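PDB 5THE: piwi domain-containing protein from Vanderwaltozyma polyspora, which probably binds guide RNA to select RNA targets for cleavage, this chain being the C-terminal lobe of a budding-yeast Argonaute. Local coordinates for residues Asp100-Lys105 with Lys224-Gln229; Tyr186-Leu191 with Ser216-Asp221. All coordinates share one frame; numbering follows the deposited sequence.

Both contacts lie in the Rossmann-like MID part of the lobe, about 12 Å apart between centres. Contact 2 pairs strand 185-191 with strand 215-219, and the chain then runs through helix 220-223 into the turn of contact 1, so the strand pairing is nested inside the loop that contact 1 closes. Helix 95-111 serves both: M103 SD packs 3.6 Å from L188 CD2, and S102 OG lies 3.9 Å from W220 CZ3. The RNA is met directly by contact 2, whose C217 and V219 backbone amides bind the phosphates of U1 and A2 of chain B. Contact 1 lies nearer the surface, though its nearest atom is about 4 Å from the nucleic acid.

Contact 1 of 2, residues Asp100-Lys105 with Lys224-Gln229; sequences DISMDK and KKNSIQ
N226 OD1 accepts a hydrogen bond from S102 OG at 2.6 Å, the donor lying in the carbonyl plane on a lone pair with a C=O...donor angle of 133°. A water 2.9 Å from both N226 OD1 and S102 O is placed to bridge them. The serine-asparagine pair ties the middle of helix 95-111 to the turn between helices 220-223 and 228-241 of the Rossmann-like MID part. N226 takes up positive phi on leaving helical geometry, and S227 follows as N-cap of the next helix, its OG bonded to Y230 N. A second water completes a ring on the amide, donating to S102 OG at 2.8 Å and accepting from N226 ND2 at 3.0 Å. The amide is held at both ends, which fixes its rotation.

K105 makes the second bridge. A chi1 of 170° carries CG away from the backbone N, and the chain, bent at chi2 and chi4, brings NZ to 3.0 Å from N226 O. The ammonium stands above that carbonyl plane, 50° out of it, while D109 forms a salt bridge with the same nitrogen. A methionine in its place would probably leave N226 O without this donor and D109 without its charged mate. K224 forms its own salt bridge with E98 of helix 95-111. The aliphatic part of K105 crosses the N226 side chain at a slant, K105 CG 4.2 Å from N226 CB.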
ATOM      1  N   ASP A 100     -24.986  -1.991  18.403  1.00 24.69           N
ATOM      2  CA  ASP A 100     -24.358  -2.299  19.689  1.00 26.98           C
ATOM      3  C   ASP A 100     -23.827  -3.724  19.720  1.00 28.26           C
ATOM      4  O   ASP A 100     -22.700  -3.980  20.177  1.00 27.18           O
ATOM      5  CB  ASP A 100     -25.360  -2.100  20.823  1.00 34.66           C
ATOM      6  CG  ASP A 100     -25.681  -0.653  21.048  1.00 38.71           C
ATOM      7  OD1 ASP A 100     -24.765   0.178  20.864  1.00 42.42           O
ATOM      8  OD2 ASP A 100     -26.840  -0.342  21.392  1.00 41.27           O
ATOM      9  N   ILE A 101     -24.642  -4.669  19.259  1.00 28.05           N
ATOM     10  CA  ILE A 101     -24.227  -6.066  19.236  1.00 27.44           C
ATOM     11  C   ILE A 101     -23.004  -6.243  18.338  1.00 29.14           C
ATOM     12  O   ILE A 101     -22.030  -6.906  18.712  1.00 33.98           O
ATOM     13  CB  ILE A 101     -25.405  -6.953  18.795  1.00 27.65           C
ATOM     14  CG1 ILE A 101     -26.450  -6.976  19.917  1.00 30.73           C
ATOM     15  CG2 ILE A 101     -24.926  -8.350  18.442  1.00 25.17           C
ATOM     16  CD1 ILE A 101     -27.828  -7.415  19.482  1.00 27.14           C
ATOM     17  N   SER A 102     -23.028  -5.633  17.150  1.00 24.27           N
ATOM     18  CA  SER A 102     -21.900  -5.776  16.231  1.00 23.25           C
ATOM     19  C   SER A 102     -20.631  -5.157  16.806  1.00 26.24           C
ATOM     20  O   SER A 102     -19.538  -5.700  16.626  1.00 27.89           O
ATOM     21  CB  SER A 102     -22.234  -5.146  14.883  1.00 22.35           C
ATOM     22  OG  SER A 102     -23.183  -5.934  14.198  1.00 28.22           O
ATOM     23  N   MET A 103     -20.760  -4.022  17.502  1.00 23.53           N
ATOM     24  CA  MET A 103     -19.598  -3.382  18.106  1.00 23.15           C
ATOM     25  C   MET A 103     -19.009  -4.256  19.202  1.00 23.87           C
ATOM     26  O   MET A 103     -17.784  -4.326  19.366  1.00 24.02           O
ATOM     27  CB  MET A 103     -19.987  -2.015  18.676  1.00 21.41           C
ATOM     28  CG  MET A 103     -20.317  -0.966  17.614  1.00 25.98           C
ATOM     29  SD  MET A 103     -18.951  -0.691  16.471  1.00 28.15           S
ATOM     30  CE  MET A 103     -17.853   0.280  17.512  1.00 29.54           C
ATOM     31  N   ASP A 104     -19.866  -4.940  19.952  1.00 22.15           N
ATOM     32  CA  ASP A 104     -19.371  -5.792  21.024  1.00 27.90           C
ATOM     33  C   ASP A 104     -18.704  -7.040  20.471  1.00 30.98           C
ATOM     34  O   ASP A 104     -17.652  -7.469  20.967  1.00 30.16           O
ATOM     35  CB  ASP A 104     -20.513  -6.175  21.961  1.00 26.94           C
ATOM     36  CG  ASP A 104     -20.018  -6.894  23.195  1.00 29.07           C
ATOM     37  OD1 ASP A 104     -19.536  -6.202  24.113  1.00 31.35           O
ATOM     38  OD2 ASP A 104     -20.097  -8.138  23.243  1.00 32.74           O
ATOM     39  N   LYS A 105     -19.312  -7.652  19.460  1.00 30.87           N
ATOM     40  CA  LYS A 105     -18.687  -8.804  18.828  1.00 31.29           C
ATOM     41  C   LYS A 105     -17.367  -8.408  18.171  1.00 29.58           C
ATOM     42  O   LYS A 105     -16.380  -9.150  18.242  1.00 25.26           O
ATOM     43  CB  LYS A 105     -19.656  -9.417  17.818  1.00 27.62           C
ATOM     44  CG  LYS A 105     -19.059 -10.477  16.909  1.00 41.31           C
ATOM     45  CD  LYS A 105     -19.168 -11.860  17.499  1.00 45.81           C
ATOM     46  CE  LYS A 105     -19.027 -12.918  16.412  1.00 39.96           C
ATOM     47  NZ  LYS A 105     -17.950 -12.595  15.435  1.00 35.30           N
ATOM     48  N   LYS A 224     -22.789  -5.757   9.811  1.00 31.13           N
ATOM     49  CA  LYS A 224     -23.858  -6.365  10.597  1.00 33.36           C
ATOM     50  C   LYS A 224     -23.873  -7.890  10.519  1.00 30.35           C
ATOM     51  O   LYS A 224     -24.568  -8.522  11.320  1.00 34.20           O
ATOM     52  CB  LYS A 224     -25.212  -5.797  10.148  1.00 24.13           C
ATOM     53  CG  LYS A 224     -25.763  -6.433   8.894  1.00 26.53           C
ATOM     54  CD  LYS A 224     -26.919  -5.612   8.331  1.00 30.85           C
ATOM     55  CE  LYS A 224     -27.879  -5.169   9.426  1.00 41.69           C
ATOM     56  NZ  LYS A 224     -28.445  -6.318  10.181  1.00 45.79           N
ATOM     57  N   LYS A 225     -23.134  -8.500   9.589  1.00 25.00           N
ATOM     58  CA  LYS A 225     -23.085  -9.959   9.530  1.00 32.49           C
ATOM     59  C   LYS A 225     -22.299 -10.558  10.689  1.00 25.62           C
ATOM     60  O   LYS A 225     -22.424 -11.755  10.951  1.00 28.82           O
ATOM     61  CB  LYS A 225     -22.464 -10.428   8.208  1.00 38.21           C
ATOM     62  CG  LYS A 225     -23.202  -9.979   6.953  1.00 38.68           C
ATOM     63  CD  LYS A 225     -22.364 -10.300   5.731  1.00 38.91           C
ATOM     64  CE  LYS A 225     -22.986  -9.724   4.481  1.00 49.15           C
ATOM     65  NZ  LYS A 225     -22.208  -9.992   3.241  1.00 52.88           N
ATOM     66  N   ASN A 226     -21.480  -9.764  11.372  1.00 32.01           N
ATOM     67  CA  ASN A 226     -20.738 -10.219  12.552  1.00 32.74           C
ATOM     68  C   ASN A 226     -19.789 -11.372  12.226  1.00 29.47           C
ATOM     69  O   ASN A 226     -19.657 -12.327  12.992  1.00 30.61           O
ATOM     70  CB  ASN A 226     -21.692 -10.597  13.687  1.00 30.36           C
ATOM     71  CG  ASN A 226     -22.563  -9.434  14.105  1.00 35.84           C
ATOM     72  OD1 ASN A 226     -22.098  -8.294  14.135  1.00 34.30           O
ATOM     73  ND2 ASN A 226     -23.834  -9.706  14.410  1.00 30.19           N
ATOM     74  N   SER A 227     -19.101 -11.274  11.097  1.00 31.73           N
ATOM     75  CA  SER A 227     -18.147 -12.296  10.686  1.00 28.97           C
ATOM     76  C   SER A 227     -16.773 -12.019  11.291  1.00 31.42           C
ATOM     77  O   SER A 227     -16.242 -10.908  11.171  1.00 22.71           O
ATOM     78  CB  SER A 227     -18.065 -12.346   9.160  1.00 28.42           C
ATOM     79  OG  SER A 227     -16.768 -12.715   8.744  1.00 36.58           O
ATOM     80  N   ILE A 228     -16.194 -13.041  11.930  1.00 27.52           N
ATOM     81  CA  ILE A 228     -14.874 -12.885  12.534  1.00 30.03           C
ATOM     82  C   ILE A 228     -13.837 -12.579  11.464  1.00 24.72           C
ATOM     83  O   ILE A 228     -12.892 -11.812  11.690  1.00 25.18           O
ATOM     84  CB  ILE A 228     -14.506 -14.136  13.366  1.00 28.49           C
ATOM     85  CG1 ILE A 228     -13.153 -13.961  14.058  1.00 36.87           C
ATOM     86  CG2 ILE A 228     -14.400 -15.373  12.508  1.00 30.27           C
ATOM     87  CD1 ILE A 228     -13.210 -13.416  15.432  1.00 50.94           C
ATOM     88  N   GLN A 229     -13.985 -13.175  10.285  1.00 24.91           N
ATOM     89  CA  GLN A 229     -13.046 -12.894   9.207  1.00 32.20           C
ATOM     90  C   GLN A 229     -13.139 -11.432   8.767  1.00 32.56           C
ATOM     91  O   GLN A 229     -12.114 -10.763   8.572  1.00 23.73           O
ATOM     92  CB  GLN A 229     -13.314 -13.841   8.035  1.00 39.25           C
ATOM     93  CG  GLN A 229     -12.519 -13.549   6.765  1.00 56.62           C
ATOM     94  CD  GLN A 229     -11.082 -14.054   6.818  1.00 70.91           C
ATOM     95  OE1 GLN A 229     -10.332 -13.750   7.749  1.00 78.59           O
ATOM     96  NE2 GLN A 229     -10.693 -14.829   5.811  1.00 71.03           N
TER
HETATM   97  O   HOH W   1     -19.313  -7.792  14.570  1.00 29.65           O
HETATM   98  O   HOH W   2     -25.582  -7.274  14.929  1.00 34.05           O

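Contact 2 of 2, residues Tyr186-Leu191 with Ser216-Asp221; sequences YILYVL and SCVVWD. With nucleotides of chain B.
V190 lays its CG1 methyl against the six-membered part of the W220 indole, 3.6 Å from W220 CE3, while its CG2 runs beside V218, 3.9 Å from V218 CG1. These residues sit where two parallel strands of a beta-alpha-beta unit, 185-191 and 215-219, run together at 26° with helix 197-210 between them in sequence. I187 O, S216 O, Y189 O, V218 O and L191 O accept backbone amides in turn, the last of them from W220, so that the first turn of helix 220-223 is tied to the strand end.

L188 and V218 share the V190 face of the sheet, with L188 CD1 3.8 Å from V218 CB. Y186 comes to the same side at S216. Because chi1 (-163°) sets the ring opposite the backbone N, it reaches across until S216 OG lies at its edge, near its plane; Y186 OH stands 2.4 Å from S216 OG, a hydrogen bond so short that its exact length is doubtful. On the face of Y189 and L191, C217 SG is 3.8 Å from Y189 CB and sits obliquely to the tyrosine ring; the Y189 hydroxyl itself is held by T207.

Along its other edge strand 215-219 turns amides to the RNA: C217 N binds OP1 of U1 of chain B at 2.7 Å, and V219 N binds OP2 of A2 of chain B at 3.0 Å. L191 CD1 comes 3.2 Å from the uracil O2 of U1, but both phosphate bonds, probably to the guide strand, use main-chain N-H groups and so would hold whatever the base.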
ATOM      1  N   TYR A 186     -10.714   6.160  18.323  1.00 27.92           N
ATOM      2  CA  TYR A 186     -10.737   5.719  16.940  1.00 27.09           C
ATOM      3  C   TYR A 186     -12.175   5.776  16.467  1.00 27.03           C
ATOM      4  O   TYR A 186     -13.071   5.265  17.149  1.00 24.16           O
ATOM      5  CB  TYR A 186     -10.187   4.292  16.813  1.00 23.77           C
ATOM      6  CG  TYR A 186      -9.809   3.926  15.401  1.00 27.09           C
ATOM      7  CD1 TYR A 186     -10.787   3.619  14.457  1.00 23.97           C
ATOM      8  CD2 TYR A 186      -8.474   3.907  15.002  1.00 28.68           C
ATOM      9  CE1 TYR A 186     -10.451   3.298  13.160  1.00 26.21           C
ATOM     10  CE2 TYR A 186      -8.121   3.584  13.705  1.00 28.84           C
ATOM     11  CZ  TYR A 186      -9.115   3.282  12.789  1.00 31.39           C
ATOM     12  OH  TYR A 186      -8.786   2.964  11.503  1.00 30.30           O
ATOM     13  N   ILE A 187     -12.407   6.407  15.321  1.00 28.84           N
ATOM     14  CA  ILE A 187     -13.757   6.551  14.799  1.00 20.98           C
ATOM     15  C   ILE A 187     -14.059   5.416  13.834  1.00 23.98           C
ATOM     16  O   ILE A 187     -13.280   5.146  12.918  1.00 28.46           O
ATOM     17  CB  ILE A 187     -13.943   7.901  14.099  1.00 21.71           C
ATOM     18  CG1 ILE A 187     -13.887   9.040  15.105  1.00 21.45           C
ATOM     19  CG2 ILE A 187     -15.283   7.910  13.359  1.00 23.88           C
ATOM     20  CD1 ILE A 187     -13.648  10.351  14.438  1.00 30.61           C
ATOM     21  N   LEU A 188     -15.212   4.782  14.009  1.00 21.36           N
ATOM     22  CA  LEU A 188     -15.726   3.810  13.046  1.00 22.99           C
ATOM     23  C   LEU A 188     -16.964   4.405  12.384  1.00 23.20           C
ATOM     24  O   LEU A 188     -18.025   4.507  13.005  1.00 26.60           O
ATOM     25  CB  LEU A 188     -16.041   2.478  13.722  1.00 25.49           C
ATOM     26  CG  LEU A 188     -16.665   1.420  12.813  1.00 29.78           C
ATOM     27  CD1 LEU A 188     -15.744   1.109  11.620  1.00 28.72           C
ATOM     28  CD2 LEU A 188     -16.994   0.160  13.617  1.00 31.89           C
ATOM     29  N   TYR A 189     -16.824   4.834  11.139  1.00 21.35           N
ATOM     30  CA  TYR A 189     -17.981   5.280  10.381  1.00 22.43           C
ATOM     31  C   TYR A 189     -18.718   4.051   9.854  1.00 26.60           C
ATOM     32  O   TYR A 189     -18.128   3.222   9.150  1.00 26.12           O
ATOM     33  CB  TYR A 189     -17.553   6.190   9.236  1.00 21.04           C
ATOM     34  CG  TYR A 189     -17.059   7.547   9.668  1.00 19.77           C
ATOM     35  CD1 TYR A 189     -17.890   8.417  10.373  1.00 16.40           C
ATOM     36  CD2 TYR A 189     -15.780   7.988   9.325  1.00 20.17           C
ATOM     37  CE1 TYR A 189     -17.450   9.666  10.753  1.00 19.68           C
ATOM     38  CE2 TYR A 189     -15.329   9.245   9.711  1.00 23.17           C
ATOM     39  CZ  TYR A 189     -16.171  10.080  10.425  1.00 23.50           C
ATOM     40  OH  TYR A 189     -15.742  11.332  10.814  1.00 26.51           O
ATOM     41  N   VAL A 190     -19.992   3.923  10.210  1.00 25.97           N
ATOM     42  CA  VAL A 190     -20.832   2.816   9.761  1.00 27.59           C
ATOM     43  C   VAL A 190     -21.792   3.381   8.725  1.00 26.03           C
ATOM     44  O   VAL A 190     -22.705   4.147   9.064  1.00 26.22           O
ATOM     45  CB  VAL A 190     -21.584   2.164  10.927  1.00 24.51           C
ATOM     46  CG1 VAL A 190     -22.468   1.023  10.439  1.00 23.93           C
ATOM     47  CG2 VAL A 190     -20.579   1.648  11.976  1.00 24.09           C
ATOM     48  N   LEU A 191     -21.589   3.017   7.462  1.00 19.52           N
ATOM     49  CA  LEU A 191     -22.346   3.621   6.364  1.00 26.57           C
ATOM     50  C   LEU A 191     -23.629   2.846   6.120  1.00 25.01           C
ATOM     51  O   LEU A 191     -23.592   1.632   5.903  1.00 30.67           O
ATOM     52  CB  LEU A 191     -21.521   3.656   5.077  1.00 23.82           C
ATOM     53  CG  LEU A 191     -20.094   4.159   5.250  1.00 30.84           C
ATOM     54  CD1 LEU A 191     -19.354   4.071   3.937  1.00 28.02           C
ATOM     55  CD2 LEU A 191     -20.084   5.584   5.786  1.00 35.64           C
ATOM     56  N   SER A 216     -11.968   4.573  10.345  1.00 19.60           N
ATOM     57  CA  SER A 216     -12.235   3.617   9.287  1.00 21.69           C
ATOM     58  C   SER A 216     -13.724   3.638   8.974  1.00 23.34           C
ATOM     59  O   SER A 216     -14.559   3.922   9.841  1.00 26.80           O
ATOM     60  CB  SER A 216     -11.816   2.179   9.677  1.00 19.24           C
ATOM     61  OG  SER A 216     -10.448   2.116  10.045  1.00 26.87           O
ATOM     62  N   CYS A 217     -14.047   3.330   7.732  1.00 23.51           N
ATOM     63  CA  CYS A 217     -15.424   3.150   7.316  1.00 24.05           C
ATOM     64  C   CYS A 217     -15.753   1.677   7.165  1.00 24.14           C
ATOM     65  O   CYS A 217     -14.910   0.848   6.823  1.00 23.70           O
ATOM     66  CB  CYS A 217     -15.704   3.847   5.989  1.00 26.73           C
ATOM     67  SG  CYS A 217     -15.529   5.600   6.125  1.00 28.31           S
ATOM     68  N   VAL A 218     -17.026   1.385   7.336  1.00 23.35           N
ATOM     69  CA  VAL A 218     -17.520   0.029   7.238  1.00 21.65           C
ATOM     70  C   VAL A 218     -18.925   0.138   6.652  1.00 27.77           C
ATOM     71  O   VAL A 218     -19.684   1.031   7.039  1.00 24.96           O
ATOM     72  CB  VAL A 218     -17.434  -0.582   8.656  1.00 30.80           C
ATOM     73  CG1 VAL A 218     -18.743  -0.580   9.410  1.00 29.43           C
ATOM     74  CG2 VAL A 218     -16.657  -1.853   8.690  1.00 31.13           C
ATOM     75  N   VAL A 219     -19.239  -0.673   5.636  1.00 28.40           N
ATOM     76  CA  VAL A 219     -20.599  -0.707   5.102  1.00 25.63           C
ATOM     77  C   VAL A 219     -21.445  -1.557   6.038  1.00 21.85           C
ATOM     78  O   VAL A 219     -21.086  -2.702   6.354  1.00 20.89           O
ATOM     79  CB  VAL A 219     -20.627  -1.250   3.656  1.00 23.28           C
ATOM     80  CG1 VAL A 219     -22.067  -1.358   3.128  1.00 22.89           C
ATOM     81  CG2 VAL A 219     -19.821  -0.351   2.741  1.00 26.53           C
ATOM     82  N   TRP A 220     -22.555  -0.981   6.498  1.00 23.89           N
ATOM     83  CA  TRP A 220     -23.380  -1.605   7.527  1.00 23.78           C
ATOM     84  C   TRP A 220     -23.877  -2.987   7.115  1.00 24.86           C
ATOM     85  O   TRP A 220     -23.885  -3.914   7.933  1.00 22.80           O
ATOM     86  CB  TRP A 220     -24.565  -0.689   7.850  1.00 24.26           C
ATOM     87  CG  TRP A 220     -25.555  -1.235   8.851  1.00 25.89           C
ATOM     88  CD1 TRP A 220     -26.914  -1.244   8.721  1.00 30.87           C
ATOM     89  CD2 TRP A 220     -25.271  -1.855  10.121  1.00 26.74           C
ATOM     90  NE1 TRP A 220     -27.494  -1.809   9.828  1.00 31.08           N
ATOM     91  CE2 TRP A 220     -26.513  -2.192  10.704  1.00 30.50           C
ATOM     92  CE3 TRP A 220     -24.098  -2.146  10.824  1.00 28.29           C
ATOM     93  CZ2 TRP A 220     -26.614  -2.809  11.956  1.00 22.33           C
ATOM     94  CZ3 TRP A 220     -24.201  -2.774  12.070  1.00 27.84           C
ATOM     95  CH2 TRP A 220     -25.454  -3.090  12.622  1.00 24.48           C
ATOM     96  N   ASP A 221     -24.307  -3.156   5.860  1.00 23.19           N
ATOM     97  CA  ASP A 221     -24.814  -4.476   5.475  1.00 27.48           C
ATOM     98  C   ASP A 221     -23.721  -5.534   5.506  1.00 25.33           C
ATOM     99  O   ASP A 221     -24.033  -6.724   5.621  1.00 23.18           O
ATOM    100  CB  ASP A 221     -25.481  -4.448   4.099  1.00 27.02           C
ATOM    101  CG  ASP A 221     -26.841  -3.747   4.129  1.00 47.19           C
ATOM    102  OD1 ASP A 221     -27.451  -3.672   5.218  1.00 52.83           O
ATOM    103  OD2 ASP A 221     -27.303  -3.272   3.065  1.00 51.68           O
TER
ATOM    104  OP3   U B   1     -10.897   3.388   3.862  1.00 28.67           O
ATOM    105  P     U B   1     -11.705   2.753   4.921  1.00 26.12           P
ATOM    106  OP1   U B   1     -11.944   3.727   6.014  1.00 27.64           O
ATOM    107  OP2   U B   1     -11.105   1.458   5.281  1.00 26.89           O
ATOM    108  O5'   U B   1     -13.135   2.469   4.316  1.00 24.30           O
ATOM    109  C5'   U B   1     -13.390   1.319   3.522  1.00 20.42           C
ATOM    110  C4'   U B   1     -14.866   1.063   3.490  1.00 24.69           C
ATOM    111  O4'   U B   1     -15.539   2.184   2.843  1.00 21.82           O
ATOM    112  C3'   U B   1     -15.303  -0.195   2.755  1.00 24.45           C
ATOM    113  O3'   U B   1     -16.348  -0.823   3.499  1.00 24.54           O
ATOM    114  C2'   U B   1     -15.836   0.338   1.423  1.00 22.96           C
ATOM    115  O2'   U B   1     -16.818  -0.473   0.815  1.00 25.30           O
ATOM    116  C1'   U B   1     -16.399   1.701   1.826  1.00 22.35           C
ATOM    117  N1    U B   1     -16.412   2.678   0.718  1.00 24.87           N
ATOM    118  C2    U B   1     -17.611   3.248   0.372  1.00 30.37           C
ATOM    119  O2    U B   1     -18.633   2.988   0.971  1.00 31.46           O
ATOM    120  N3    U B   1     -17.576   4.137  -0.679  1.00 32.54           N
ATOM    121  C4    U B   1     -16.456   4.503  -1.403  1.00 36.28           C
ATOM    122  O4    U B   1     -16.566   5.325  -2.318  1.00 41.56           O
ATOM    123  C5    U B   1     -15.245   3.859  -0.997  1.00 28.72           C
ATOM    124  C6    U B   1     -15.267   2.986   0.018  1.00 25.99           C
ATOM    125  P     A B   2     -16.555  -2.414   3.409  1.00 23.97           P
ATOM    126  OP1   A B   2     -16.884  -2.715   1.993  1.00 22.21           O
ATOM    127  OP2   A B   2     -17.485  -2.800   4.517  1.00 22.82           O
ATOM    128  O5'   A B   2     -15.116  -3.018   3.718  1.00 26.10           O
ATOM    129  C5'   A B   2     -14.371  -2.599   4.864  1.00 21.25           C
ATOM    130  C4'   A B   2     -13.303  -3.599   5.205  1.00 23.35           C
ATOM    131  O4'   A B   2     -13.924  -4.815   5.675  1.00 25.60           O
ATOM    132  C3'   A B   2     -12.442  -4.067   4.046  1.00 24.36           C
ATOM    133  O3'   A B   2     -11.424  -3.160   3.738  1.00 25.47           O
ATOM    134  C2'   A B   2     -11.936  -5.415   4.537  1.00 22.95           C
ATOM    135  O2'   A B   2     -10.935  -5.231   5.528  1.00 22.42           O
ATOM    136  C1'   A B   2     -13.184  -5.939   5.233  1.00 25.10           C
ATOM    137  N9    A B   2     -14.074  -6.701   4.336  1.00 23.09           N
ATOM    138  C8    A B   2     -15.058  -6.191   3.525  1.00 18.41           C
ATOM    139  N7    A B   2     -15.734  -7.092   2.872  1.00 27.37           N
ATOM    140  C5    A B   2     -15.170  -8.286   3.312  1.00 32.83           C
ATOM    141  C6    A B   2     -15.456  -9.608   2.986  1.00 46.01           C
ATOM    142  N6    A B   2     -16.422  -9.913   2.118  1.00 47.84           N
ATOM    143  N1    A B   2     -14.709 -10.580   3.578  1.00 50.28           N
ATOM    144  C2    A B   2     -13.750 -10.206   4.443  1.00 48.70           C
ATOM    145  N3    A B   2     -13.382  -8.976   4.832  1.00 31.22           N
ATOM    146  C4    A B   2     -14.141  -8.066   4.212  1.00 22.37           C
TER